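Local coordinates for protein ketosynthase (PDB 6KXD) that probably serves as the chain length factor subunit of the ishigamide ketosynthase/chain length factor pair, part of a highly reducing type II polyketide synthase, at residues D111-V116 and R196-L201; H156-T161 and G169-V174; S254-V259 and R274-R279; E286-V291 and L316-S321. All coordinates share one frame; numbering follows the deposited sequence.

Contact 1. Residues D111-V116 and R196-L201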
loop_
_atom_site.group_PDB
_atom_site.type_symbol
_atom_site.label_atom_id
_atom_site.label_comp_id
_atom_site.label_asym_id
_atom_site.label_seq_id
_atom_site.Cartn_x
_atom_site.Cartn_y
_atom_site.Cartn_z
ATOM N N ASP B 111 -18.260 9.477 8.692
ATOM C CA ASP B 111 -18.002 9.273 10.101
ATOM C C ASP B 111 -16.746 8.422 10.255
ATOM O O ASP B 111 -16.046 8.140 9.288
ATOM C CB ASP B 111 -19.239 8.657 10.755
ATOM C CG ASP B 111 -19.716 7.348 10.148
ATOM O OD1 ASP B 111 -18.905 6.602 9.533
ATOM O OD2 ASP B 111 -20.923 7.062 10.297
ATOM N N GLU B 112 -16.520 7.937 11.477
ATOM C CA GLU B 112 -15.386 7.152 11.793
ATOM C C GLU B 112 -15.443 5.782 11.103
ATOM O O GLU B 112 -14.473 5.055 11.200
ATOM C CB GLU B 112 -15.270 7.078 13.327
ATOM C CG GLU B 112 -16.299 6.178 14.002
ATOM C CD GLU B 112 -17.705 6.759 14.114
ATOM O OE1 GLU B 112 -17.890 7.985 13.782
ATOM O OE2 GLU B 112 -18.631 5.983 14.499
ATOM N N LEU B 113 -16.566 5.395 10.453
ATOM C CA LEU B 113 -16.665 4.140 9.705
ATOM C C LEU B 113 -16.612 4.399 8.190
ATOM O O LEU B 113 -16.960 3.525 7.372
ATOM C CB LEU B 113 -17.954 3.422 10.099
ATOM C CG LEU B 113 -17.942 2.790 11.495
ATOM C CD1 LEU B 113 -19.205 1.951 11.689
ATOM C CD2 LEU B 113 -16.673 1.959 11.710
ATOM N N THR B 114 -16.178 5.606 7.835
ATOM C CA THR B 114 -15.865 5.934 6.467
ATOM C C THR B 114 -14.385 5.633 6.227
ATOM O O THR B 114 -13.533 6.240 6.827
ATOM C CB THR B 114 -16.098 7.390 6.084
ATOM O OG1 THR B 114 -17.467 7.717 6.360
ATOM C CG2 THR B 114 -15.827 7.635 4.619
ATOM N N GLY B 115 -14.142 4.699 5.328
ATOM C CA GLY B 115 -12.783 4.335 4.963
ATOM C C GLY B 115 -12.246 5.197 3.834
ATOM O O GLY B 115 -13.010 5.815 3.007
ATOM N N VAL B 116 -10.908 5.208 3.707
ATOM C CA VAL B 116 -10.255 5.836 2.601
ATOM C C VAL B 116 -9.254 4.833 2.059
ATOM O O VAL B 116 -8.468 4.325 2.870
ATOM C CB VAL B 116 -9.478 7.106 3.012
ATOM C CG1 VAL B 116 -8.657 7.638 1.842
ATOM C CG2 VAL B 116 -10.418 8.179 3.544
ATOM N N ARG B 196 -15.654 -3.293 8.363
ATOM C CA ARG B 196 -14.593 -2.408 8.840
ATOM C C ARG B 196 -14.886 -0.952 8.465
ATOM O O ARG B 196 -14.297 -0.020 8.996
ATOM C CB ARG B 196 -13.243 -2.869 8.279
ATOM C CG ARG B 196 -12.277 -3.320 9.353
ATOM C CD ARG B 196 -11.058 -4.001 8.794
ATOM N NE ARG B 196 -11.139 -5.412 9.037
ATOM C CZ ARG B 196 -11.058 -5.971 10.244
ATOM N NH1 ARG B 196 -10.920 -5.210 11.318
ATOM N NH2 ARG B 196 -11.078 -7.287 10.350
ATOM N N ALA B 197 -15.837 -0.770 7.550
ATOM C CA ALA B 197 -16.282 0.514 7.063
ATOM C C ALA B 197 -17.693 0.317 6.517
ATOM O O ALA B 197 -17.981 -0.740 6.016
ATOM C CB ALA B 197 -15.343 1.022 5.975
ATOM N N THR B 198 -18.538 1.343 6.636
ATOM C CA THR B 198 -19.876 1.380 6.020
ATOM C C THR B 198 -19.824 2.144 4.696
ATOM O O THR B 198 -20.670 1.991 3.846
ATOM C CB THR B 198 -20.863 2.037 6.995
ATOM O OG1 THR B 198 -20.431 3.382 7.244
ATOM C CG2 THR B 198 -20.912 1.257 8.296
ATOM N N LYS B 199 -18.877 3.073 4.578
ATOM C CA LYS B 199 -18.703 3.835 3.375
ATOM C C LYS B 199 -17.192 3.943 3.112
ATOM O O LYS B 199 -16.378 3.860 4.024
ATOM C CB LYS B 199 -19.202 5.273 3.481
ATOM C CG LYS B 199 -20.685 5.484 3.703
ATOM C CD LYS B 199 -21.053 6.941 3.490
ATOM C CE LYS B 199 -22.148 7.409 4.422
ATOM N NZ LYS B 199 -21.689 7.313 5.836
ATOM N N TYR B 200 -16.842 4.145 1.851
ATOM C CA TYR B 200 -15.455 4.218 1.450
ATOM C C TYR B 200 -15.292 5.265 0.385
ATOM O O TYR B 200 -16.098 5.351 -0.541
ATOM C CB TYR B 200 -14.930 2.907 0.864
ATOM C CG TYR B 200 -13.856 2.277 1.690
ATOM C CD1 TYR B 200 -12.531 2.740 1.659
ATOM C CD2 TYR B 200 -14.160 1.228 2.524
ATOM C CE1 TYR B 200 -11.556 2.147 2.448
ATOM C CE2 TYR B 200 -13.196 0.620 3.307
ATOM C CZ TYR B 200 -11.888 1.073 3.259
ATOM O OH TYR B 200 -11.013 0.443 4.082
ATOM N N LEU B 201 -14.232 6.059 0.540
ATOM C CA LEU B 201 -13.677 6.891 -0.494
ATOM C C LEU B 201 -12.597 6.052 -1.147
ATOM O O LEU B 201 -11.710 5.622 -0.459
ATOM C CB LEU B 201 -12.996 8.118 0.084
ATOM C CG LEU B 201 -13.806 9.347 0.416
ATOM C CD1 LEU B 201 -14.395 9.197 1.779
ATOM C CD2 LEU B 201 -12.900 10.578 0.370
HETATM O O HOH W 1 -19.395 5.815 7.113
HETATM O O HOH W 2 -8.757 1.901 4.211
#
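The Tyr200 ring lies across the backbone of Gly115, whose CA sits 3.6 Å from the ring centroid, 14° off the ring normal, in a CH-pi contact. This is a parallel pair of neighbouring strands in the thiolase-type fold, 114-119 beside 199-206, with Thr114, Gly115 and Val116 paired in register with Lys199, Tyr200 and Leu201. Tyr200 has an unstaggered first torsion (chi1 -115°), which swings the ring toward strand 114-119, and a CB on Gly115 would collide with it. Helix 180-193 also packs on this ring. Along the strands the backbone bonds follow the parallel pattern: Gly115 N gives its hydrogen to Lys199 O at 2.7 Å, and Leu201 N gives one to Gly115 O at 2.8 Å. Ahead of the strand, Leu113 O takes a short bond from Thr198 N and a weak one from Lys199 N. On the other face, Thr114 CG2 presses against Leu201 CD1 at 3.5 Å, and helix 86-99 packs on Leu201. A type I turn from Asp111 to Thr114 leads into the first strand, and in it Asp111 OD1 accepts from Leu113 N in an Asx turn. One water gathers the polar ends here, joining Asp111 OD1, Thr114 OG1, Thr198 OG1 and Lys199 NZ. A second water donates to Val116 O at 2.8 Å and lies in the plane of the Tyr200 ring, 2.7 Å from Tyr200 OH.

Contact 2. Residues H156-T161 and G169-V174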
loop_
_atom_site.group_PDB
_atom_site.type_symbol
_atom_site.label_atom_id
_atom_site.label_comp_id
_atom_site.label_asym_id
_atom_site.label_seq_id
_atom_site.Cartn_x
_atom_site.Cartn_y
_atom_site.Cartn_z
ATOM N N HIS B 156 0.791 9.656 2.115
ATOM C CA HIS B 156 0.480 11.003 2.522
ATOM C C HIS B 156 -0.837 11.506 1.913
ATOM O O HIS B 156 -1.591 12.162 2.629
ATOM C CB HIS B 156 1.556 12.000 2.162
ATOM C CG HIS B 156 1.214 13.339 2.707
ATOM N ND1 HIS B 156 0.616 14.321 1.941
ATOM C CD2 HIS B 156 1.305 13.827 3.969
ATOM C CE1 HIS B 156 0.407 15.391 2.724
ATOM N NE2 HIS B 156 0.829 15.123 3.929
ATOM N N ALA B 157 -1.091 11.258 0.624
ATOM C CA ALA B 157 -2.349 11.750 0.018
ATOM C C ALA B 157 -3.572 11.191 0.767
ATOM O O ALA B 157 -4.520 11.955 1.106
ATOM C CB ALA B 157 -2.403 11.466 -1.474
ATOM N N ALA B 158 -3.577 9.888 1.104
ATOM C CA ALA B 158 -4.701 9.274 1.741
ATOM C C ALA B 158 -4.880 9.882 3.145
ATOM O O ALA B 158 -5.985 10.187 3.551
ATOM C CB ALA B 158 -4.537 7.772 1.747
ATOM N N GLY B 159 -3.763 10.027 3.854
ATOM C CA GLY B 159 -3.697 10.605 5.190
ATOM C C GLY B 159 -4.145 12.052 5.197
ATOM O O GLY B 159 -4.892 12.472 6.107
ATOM N N ALA B 160 -3.676 12.823 4.210
ATOM C CA ALA B 160 -4.068 14.232 4.054
ATOM C C ALA B 160 -5.582 14.342 3.848
ATOM O O ALA B 160 -6.228 15.284 4.368
ATOM C CB ALA B 160 -3.353 14.915 2.931
ATOM N N THR B 161 -6.132 13.432 3.049
ATOM C CA THR B 161 -7.583 13.429 2.788
ATOM C C THR B 161 -8.313 13.277 4.111
ATOM O O THR B 161 -9.306 13.971 4.381
ATOM C CB THR B 161 -7.925 12.318 1.794
ATOM O OG1 THR B 161 -7.175 12.551 0.611
ATOM C CG2 THR B 161 -9.390 12.261 1.455
ATOM N N GLY B 169 -11.600 6.811 10.174
ATOM C CA GLY B 169 -11.768 5.433 9.855
ATOM C C GLY B 169 -10.571 4.858 9.094
ATOM O O GLY B 169 -9.552 5.507 8.956
ATOM N N PRO B 170 -10.689 3.640 8.566
ATOM C CA PRO B 170 -9.545 2.968 7.938
ATOM C C PRO B 170 -8.964 3.867 6.834
ATOM O O PRO B 170 -9.680 4.540 6.078
ATOM C CB PRO B 170 -10.179 1.708 7.349
ATOM C CG PRO B 170 -11.358 1.453 8.274
ATOM C CD PRO B 170 -11.912 2.826 8.524
ATOM N N ASN B 171 -7.645 3.904 6.762
ATOM C CA ASN B 171 -6.954 4.777 5.861
ATOM C C ASN B 171 -5.814 3.986 5.239
ATOM O O ASN B 171 -4.877 3.673 5.941
ATOM C CB ASN B 171 -6.419 5.999 6.575
ATOM C CG ASN B 171 -6.042 7.086 5.606
ATOM O OD1 ASN B 171 -4.896 7.157 5.178
ATOM N ND2 ASN B 171 -6.996 7.960 5.306
ATOM N N THR B 172 -5.945 3.675 3.945
ATOM C CA THR B 172 -5.031 2.793 3.305
ATOM C C THR B 172 -4.580 3.413 1.978
ATOM O O THR B 172 -5.293 4.130 1.298
ATOM C CB THR B 172 -5.671 1.428 3.061
ATOM O OG1 THR B 172 -6.208 0.975 4.297
ATOM C CG2 THR B 172 -4.682 0.406 2.547
ATOM N N THR B 173 -3.337 3.097 1.596
ATOM C CA THR B 173 -2.815 3.419 0.312
ATOM C C THR B 173 -2.278 2.118 -0.262
ATOM O O THR B 173 -1.667 1.328 0.503
ATOM C CB THR B 173 -1.694 4.464 0.376
ATOM O OG1 THR B 173 -2.268 5.561 1.081
ATOM C CG2 THR B 173 -1.215 4.927 -0.976
ATOM N N VAL B 174 -2.575 1.879 -1.533
ATOM C CA VAL B 174 -2.133 0.660 -2.183
ATOM C C VAL B 174 -1.432 1.111 -3.453
ATOM O O VAL B 174 -1.712 2.113 -4.028
ATOM C CB VAL B 174 -3.255 -0.355 -2.484
ATOM C CG1 VAL B 174 -3.888 -0.870 -1.207
ATOM C CG2 VAL B 174 -4.289 0.213 -3.455
HETATM O O HOH W 3 -1.839 8.134 -0.315
#
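Asn171 supplies the direct hydrogen bond of this contact, from its ND2 to Ala158 O at 3.0 Å, where helix 156-165 packs on strand 171-174 of the thiolase-type fold. The two segments run roughly antiparallel, at 156°, with axes 7.6 Å apart. The bond is nearly straight at the hydrogen, and Ala158 O lies in the amide plane of Asn171, yet the donor stands well above the carbonyl plane, 70° out of it, and so misses the lone pairs. With CG anti to the backbone N (chi1 -164°), Asn171 extends its amide to the helix. Its OD1 takes a hydrogen bond from Asn398 of the partner ketosynthase chain, so this one amide ties helix, strand and second subunit together. The same strand also makes backbone hydrogen bonds to that chain from Thr173, which places the contact at the dimer interface. Water forms the second polar link: it accepts from Ala158 N at 2.8 Å and donates to Thr173 OG1 at 3.0 Å. Close packing centres on the Ala158 methyl, which points to the strand and meets Asn171 OD1 at 3.5 Å and Thr172 O at 3.7 Å. Val116 of strand 114-119 also packs on this methyl. Its closest neighbour across the contact is Thr173 OG1, 3.2 Å from Ala158 CB.

Contact 3. Residues S254-V259 and R274-R279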
loop_
_atom_site.group_PDB
_atom_site.type_symbol
_atom_site.label_atom_id
_atom_site.label_comp_id
_atom_site.label_asym_id
_atom_site.label_seq_id
_atom_site.Cartn_x
_atom_site.Cartn_y
_atom_site.Cartn_z
ATOM N N SER B 254 -18.037 -7.528 -9.455
ATOM C CA SER B 254 -16.860 -8.309 -9.235
ATOM C C SER B 254 -15.625 -7.469 -9.580
ATOM O O SER B 254 -15.669 -6.541 -10.375
ATOM C CB SER B 254 -16.856 -9.546 -10.066
ATOM O OG SER B 254 -16.795 -9.165 -11.414
ATOM N N VAL B 255 -14.552 -7.818 -8.900
ATOM C CA VAL B 255 -13.221 -7.329 -9.203
ATOM C C VAL B 255 -12.303 -8.529 -9.104
ATOM O O VAL B 255 -12.248 -9.223 -8.084
ATOM C CB VAL B 255 -12.769 -6.221 -8.240
ATOM C CG1 VAL B 255 -11.338 -5.801 -8.531
ATOM C CG2 VAL B 255 -13.697 -5.044 -8.273
ATOM N N GLU B 256 -11.619 -8.802 -10.209
ATOM C CA GLU B 256 -10.770 -9.914 -10.279
ATOM C C GLU B 256 -9.403 -9.418 -10.750
ATOM O O GLU B 256 -9.285 -8.405 -11.456
ATOM C CB GLU B 256 -11.337 -10.985 -11.224
ATOM C CG GLU B 256 -12.571 -11.686 -10.680
ATOM C CD GLU B 256 -12.378 -12.486 -9.389
ATOM O OE1 GLU B 256 -13.234 -12.368 -8.487
ATOM O OE2 GLU B 256 -11.382 -13.226 -9.308
ATOM N N THR B 257 -8.398 -10.167 -10.324
ATOM C CA THR B 257 -7.034 -9.829 -10.597
ATOM C C THR B 257 -6.248 -11.088 -10.899
ATOM O O THR B 257 -6.580 -12.187 -10.449
ATOM C CB THR B 257 -6.345 -9.162 -9.399
ATOM O OG1 THR B 257 -6.437 -10.109 -8.343
ATOM C CG2 THR B 257 -6.961 -7.863 -8.934
ATOM N N ARG B 258 -5.174 -10.871 -11.650
ATOM C CA ARG B 258 -4.241 -11.897 -11.961
ATOM C C ARG B 258 -2.858 -11.268 -12.087
ATOM O O ARG B 258 -2.741 -10.053 -12.231
ATOM C CB ARG B 258 -4.630 -12.546 -13.287
ATOM C CG ARG B 258 -5.792 -13.515 -13.167
ATOM C CD ARG B 258 -5.965 -14.191 -14.503
ATOM N NE ARG B 258 -4.862 -15.018 -14.927
ATOM C CZ ARG B 258 -4.786 -16.328 -14.708
ATOM N NH1 ARG B 258 -5.559 -16.884 -13.797
ATOM N NH2 ARG B 258 -3.936 -17.066 -15.403
ATOM N N VAL B 259 -1.833 -12.110 -12.018
ATOM C CA VAL B 259 -0.539 -11.678 -12.360
ATOM C C VAL B 259 -0.135 -12.414 -13.628
ATOM O O VAL B 259 -0.323 -13.625 -13.708
ATOM C CB VAL B 259 0.472 -11.871 -11.217
ATOM C CG1 VAL B 259 1.893 -11.492 -11.663
ATOM C CG2 VAL B 259 0.066 -11.114 -9.963
ATOM N N ARG B 274 -12.806 -13.131 -17.933
ATOM C CA ARG B 274 -13.800 -14.235 -17.937
ATOM C C ARG B 274 -14.179 -14.616 -16.514
ATOM O O ARG B 274 -15.371 -14.830 -16.215
ATOM C CB ARG B 274 -13.263 -15.458 -18.681
ATOM C CG ARG B 274 -13.317 -15.249 -20.176
ATOM C CD ARG B 274 -13.117 -16.534 -20.956
ATOM N NE ARG B 274 -12.970 -16.180 -22.358
ATOM C CZ ARG B 274 -13.946 -15.766 -23.168
ATOM N NH1 ARG B 274 -15.224 -15.861 -22.829
ATOM N NH2 ARG B 274 -13.624 -15.254 -24.341
ATOM N N ARG B 275 -13.184 -14.621 -15.607
ATOM C CA ARG B 275 -13.428 -14.870 -14.228
ATOM C C ARG B 275 -14.311 -13.752 -13.656
ATOM O O ARG B 275 -15.241 -14.054 -12.956
ATOM C CB ARG B 275 -12.141 -14.991 -13.405
ATOM C CG ARG B 275 -12.340 -15.548 -12.000
ATOM C CD ARG B 275 -11.016 -15.903 -11.317
ATOM N NE ARG B 275 -10.953 -17.286 -10.827
ATOM C CZ ARG B 275 -10.540 -18.346 -11.541
ATOM N NH1 ARG B 275 -10.147 -18.208 -12.798
ATOM N NH2 ARG B 275 -10.524 -19.552 -10.997
ATOM N N ALA B 276 -14.003 -12.489 -13.960
ATOM C CA ALA B 276 -14.785 -11.375 -13.429
ATOM C C ALA B 276 -16.247 -11.482 -13.906
ATOM O O ALA B 276 -17.220 -11.257 -13.160
ATOM C CB ALA B 276 -14.161 -10.068 -13.813
ATOM N N LEU B 277 -16.421 -11.833 -15.166
ATOM C CA LEU B 277 -17.776 -11.943 -15.705
ATOM C C LEU B 277 -18.522 -13.119 -15.062
ATOM O O LEU B 277 -19.680 -12.966 -14.607
ATOM C CB LEU B 277 -17.676 -12.070 -17.216
ATOM C CG LEU B 277 -17.300 -10.797 -17.970
ATOM C CD1 LEU B 277 -16.893 -11.145 -19.389
ATOM C CD2 LEU B 277 -18.432 -9.775 -17.997
ATOM N N ARG B 278 -17.866 -14.273 -14.975
ATOM C CA ARG B 278 -18.457 -15.431 -14.278
ATOM C C ARG B 278 -18.895 -15.012 -12.868
ATOM O O ARG B 278 -20.072 -15.191 -12.466
ATOM C CB ARG B 278 -17.468 -16.603 -14.270
ATOM C CG ARG B 278 -17.874 -17.756 -13.359
ATOM C CD ARG B 278 -17.188 -19.074 -13.685
ATOM N NE ARG B 278 -15.817 -18.906 -14.165
ATOM C CZ ARG B 278 -14.720 -19.023 -13.417
ATOM N NH1 ARG B 278 -14.814 -19.244 -12.114
ATOM N NH2 ARG B 278 -13.528 -18.919 -13.983
ATOM N N ARG B 279 -17.984 -14.399 -12.114
ATOM C CA ARG B 279 -18.253 -14.075 -10.705
ATOM C C ARG B 279 -19.364 -13.030 -10.570
ATOM O O ARG B 279 -20.077 -13.003 -9.596
ATOM C CB ARG B 279 -16.963 -13.667 -9.991
ATOM C CG ARG B 279 -16.029 -14.847 -9.732
ATOM C CD ARG B 279 -15.132 -14.665 -8.520
ATOM N NE ARG B 279 -15.553 -15.419 -7.341
ATOM C CZ ARG B 279 -15.132 -15.176 -6.097
ATOM N NH1 ARG B 279 -14.408 -14.101 -5.837
ATOM N NH2 ARG B 279 -15.428 -16.012 -5.115
#
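Glu256 has the most surface covered in this contact: its side chain leaves strand 250-259, lies against the backbone of helix 265-280 at Ala276 and ends between two arginines. Its CG rests 3.5 Å from Ala276 CA. A bend at the second torsion (chi2 -63°) then turns the carboxylate along the helix toward Arg275 and Arg279. OE1 is in the plane of the Arg279 guanidinium, at its edge, and makes a weak salt bridge to NH1 at 3.4 Å, the two planes standing almost perpendicular (89°). It also lies only 3.0 Å from Arg279 CD. OE2 meets the aliphatic part of Arg275, 3.4 Å from CD, while the guanidinium stays beyond salt-bridge distance, its NE 4.4 Å from OE2. A leucine in place of Glu256 would probably leave Arg279 without this acidic partner and the positive charge of both arginines less balanced. Ser254, two residues back on the same side of the strand, donates OG to Ala276 O at 2.8 Å, a side-chain bond to a helix carbonyl, and its CB touches Arg279 CB at 4.1 Å. Between these two residues sits the small Ala276, its methyl 3.9 Å from Glu256 CG and also packed on strand 365-373. Val255 points the other way, onto helix 180-193. A strand covered by a helix on each face fits the alternating alpha/beta/alpha/beta/alpha layers of the thiolase fold.

Contact 4. Residues E286-V291 and L316-S321. With ACT (acetate ion), chain E.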
loop_
_atom_site.group_PDB
_atom_site.type_symbol
_atom_site.label_atom_id
_atom_site.label_comp_id
_atom_site.label_asym_id
_atom_site.label_seq_id
_atom_site.Cartn_x
_atom_site.Cartn_y
_atom_site.Cartn_z
ATOM N N GLU B 286 -23.397 -9.522 -22.518
ATOM C CA GLU B 286 -24.183 -8.509 -21.806
ATOM C C GLU B 286 -23.386 -7.209 -21.617
ATOM O O GLU B 286 -23.943 -6.177 -21.229
ATOM C CB GLU B 286 -24.546 -9.003 -20.414
ATOM C CG GLU B 286 -25.513 -10.169 -20.389
ATOM C CD GLU B 286 -25.840 -10.493 -18.945
ATOM O OE1 GLU B 286 -25.652 -11.662 -18.537
ATOM O OE2 GLU B 286 -26.238 -9.548 -18.221
ATOM N N VAL B 287 -22.078 -7.241 -21.877
ATOM C CA VAL B 287 -21.260 -6.058 -21.633
ATOM C C VAL B 287 -21.658 -4.963 -22.600
ATOM O O VAL B 287 -21.633 -5.132 -23.813
ATOM C CB VAL B 287 -19.750 -6.349 -21.742
ATOM C CG1 VAL B 287 -18.959 -5.063 -21.561
ATOM C CG2 VAL B 287 -19.346 -7.421 -20.758
ATOM N N TRP B 288 -22.019 -3.807 -22.028
ATOM C CA TRP B 288 -22.519 -2.684 -22.763
ATOM C C TRP B 288 -21.419 -1.649 -22.958
ATOM O O TRP B 288 -21.395 -0.939 -23.976
ATOM C CB TRP B 288 -23.741 -2.127 -22.017
ATOM C CG TRP B 288 -24.324 -0.850 -22.541
ATOM C CD1 TRP B 288 -25.256 -0.698 -23.532
ATOM C CD2 TRP B 288 -24.035 0.467 -22.054
ATOM N NE1 TRP B 288 -25.544 0.631 -23.702
ATOM C CE2 TRP B 288 -24.806 1.367 -22.819
ATOM C CE3 TRP B 288 -23.189 0.964 -21.049
ATOM C CZ2 TRP B 288 -24.765 2.740 -22.595
ATOM C CZ3 TRP B 288 -23.132 2.326 -20.851
ATOM C CH2 TRP B 288 -23.915 3.193 -21.614
ATOM N N ALA B 289 -20.514 -1.572 -21.974
ATOM C CA ALA B 289 -19.355 -0.691 -22.071
ATOM C C ALA B 289 -18.140 -1.425 -21.522
ATOM O O ALA B 289 -18.216 -2.033 -20.443
ATOM C CB ALA B 289 -19.592 0.605 -21.313
ATOM N N ALA B 290 -17.081 -1.451 -22.327
ATOM C CA ALA B 290 -15.828 -2.034 -21.932
ATOM C C ALA B 290 -14.732 -0.994 -22.134
ATOM O O ALA B 290 -14.564 -0.460 -23.223
ATOM C CB ALA B 290 -15.539 -3.267 -22.738
ATOM N N VAL B 291 -13.974 -0.738 -21.062
ATOM C CA VAL B 291 -13.012 0.331 -21.025
ATOM C C VAL B 291 -11.678 -0.247 -20.595
ATOM O O VAL B 291 -11.437 -0.485 -19.426
ATOM C CB VAL B 291 -13.448 1.483 -20.110
ATOM C CG1 VAL B 291 -12.443 2.593 -20.206
ATOM C CG2 VAL B 291 -14.841 1.998 -20.471
ATOM N N LEU B 316 -17.012 -1.496 -26.954
ATOM C CA LEU B 316 -15.749 -0.787 -27.004
ATOM C C LEU B 316 -15.895 0.605 -27.625
ATOM O O LEU B 316 -15.045 1.464 -27.389
ATOM C CB LEU B 316 -14.722 -1.620 -27.777
ATOM C CG LEU B 316 -14.171 -2.836 -27.044
ATOM C CD1 LEU B 316 -13.365 -3.682 -27.997
ATOM C CD2 LEU B 316 -13.302 -2.459 -25.866
ATOM N N SER B 317 -16.942 0.825 -28.416
ATOM C CA SER B 317 -17.220 2.108 -29.053
ATOM C C SER B 317 -18.086 2.987 -28.161
ATOM O O SER B 317 -18.446 4.055 -28.558
ATOM C CB SER B 317 -17.937 1.929 -30.356
ATOM O OG SER B 317 -17.958 0.578 -30.698
ATOM N N ARG B 318 -18.523 2.446 -27.036
ATOM C CA ARG B 318 -19.469 3.119 -26.194
ATOM C C ARG B 318 -18.793 4.277 -25.447
ATOM O O ARG B 318 -19.411 5.263 -25.154
ATOM C CB ARG B 318 -20.061 2.112 -25.203
ATOM C CG ARG B 318 -21.388 2.560 -24.619
ATOM C CD ARG B 318 -22.527 2.222 -25.548
ATOM N NE ARG B 318 -22.717 0.793 -25.548
ATOM C CZ ARG B 318 -23.443 0.127 -26.432
ATOM N NH1 ARG B 318 -24.196 0.780 -27.300
ATOM N NH2 ARG B 318 -23.412 -1.195 -26.438
ATOM N N VAL B 319 -17.520 4.117 -25.110
ATOM C CA VAL B 319 -16.798 5.089 -24.333
ATOM C C VAL B 319 -15.565 5.441 -25.136
ATOM O O VAL B 319 -14.901 4.531 -25.604
ATOM C CB VAL B 319 -16.387 4.502 -22.972
ATOM C CG1 VAL B 319 -15.569 5.477 -22.143
ATOM C CG2 VAL B 319 -17.596 4.011 -22.208
ATOM N N PRO B 320 -15.178 6.730 -25.258
ATOM C CA PRO B 320 -13.928 7.079 -25.941
ATOM C C PRO B 320 -12.682 6.444 -25.317
ATOM O O PRO B 320 -12.674 6.133 -24.121
ATOM C CB PRO B 320 -13.914 8.608 -25.841
ATOM C CG PRO B 320 -15.387 8.976 -25.747
ATOM C CD PRO B 320 -15.965 7.904 -24.845
ATOM N N SER B 321 -11.647 6.248 -26.132
ATOM C CA SER B 321 -10.391 5.644 -25.682
ATOM C C SER B 321 -9.855 6.465 -24.507
ATOM O O SER B 321 -9.935 7.663 -24.537
ATOM C CB SER B 321 -9.337 5.552 -26.741
ATOM O OG SER B 321 -8.167 4.941 -26.192
HETATM C C ACT E . -26.559 -1.820 -28.989
HETATM O O ACT E . -26.845 -1.611 -30.184
HETATM O OXT ACT E . -25.388 -2.135 -28.692
HETATM C CH3 ACT E . -27.608 -1.762 -27.922
HETATM O O HOH W 4 -13.718 1.356 -24.814
#
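Arg318 leaves its backbone toward strand 287-291, with CB 4.2 Å from the methyl of Ala289 and also close to Trp288 O. CG, set anti to the backbone N (chi1 -159°), sits over the six-membered ring of Trp288, 3.9 Å from its centroid, in a CH-pi contact. Bends at chi2 and chi3 then fold the chain along the indole, where CD passes above Trp288 CE2 at 3.7 Å. NE donates a straight bond (163°) of 2.7 Å to Trp288 O, which lies in the guanidinium plane. CZ rides over the five-membered ring in a cation-pi contact, the two flat groups only 4° from parallel and 3.8 Å between centres. At the tip, NH2 adds a weak bond to Trp288 O and donates to acetate OXT at 3.1 Å; NH1 reaches OXT weakly. A methionine instead would probably leave Trp288 O without these donors and the indole face without its flat charged cover. Beyond Arg318, Val319 CG2 packs on Val291 CG2 at 3.8 Å. Trp288 thus fixes the guanidinium parallel to its ring, by stacking and through its carbonyl at once, with the outer edge turned to anions, here acetate and, at NH2, a phosphate, both probably from the crystallisation liquor.

Along the chain, contact 2 is nested inside the loop that contact 1 closes; contacts 3 and 4 follow in series. Contacts 1 and 2 share strand 114-119: their centres are 11 Å apart, and Val116 bonds through its backbone to Pro170 and Thr172, so strand 114-119 lies between strands 171-174 and 199-206. Contacts 3 and 4, centres 17 Å apart, are joined by Leu277 on Val287, and helix 265-280 is followed in the chain by strand 287-291. The two groups lie about 25 to 31 Å apart, centre to centre, and do not touch. They fit the two halves of a thiolase-type fold; contacts 1, 2 and 3 all reach the partner ketosynthase chain, while contact 4 touches no other chain.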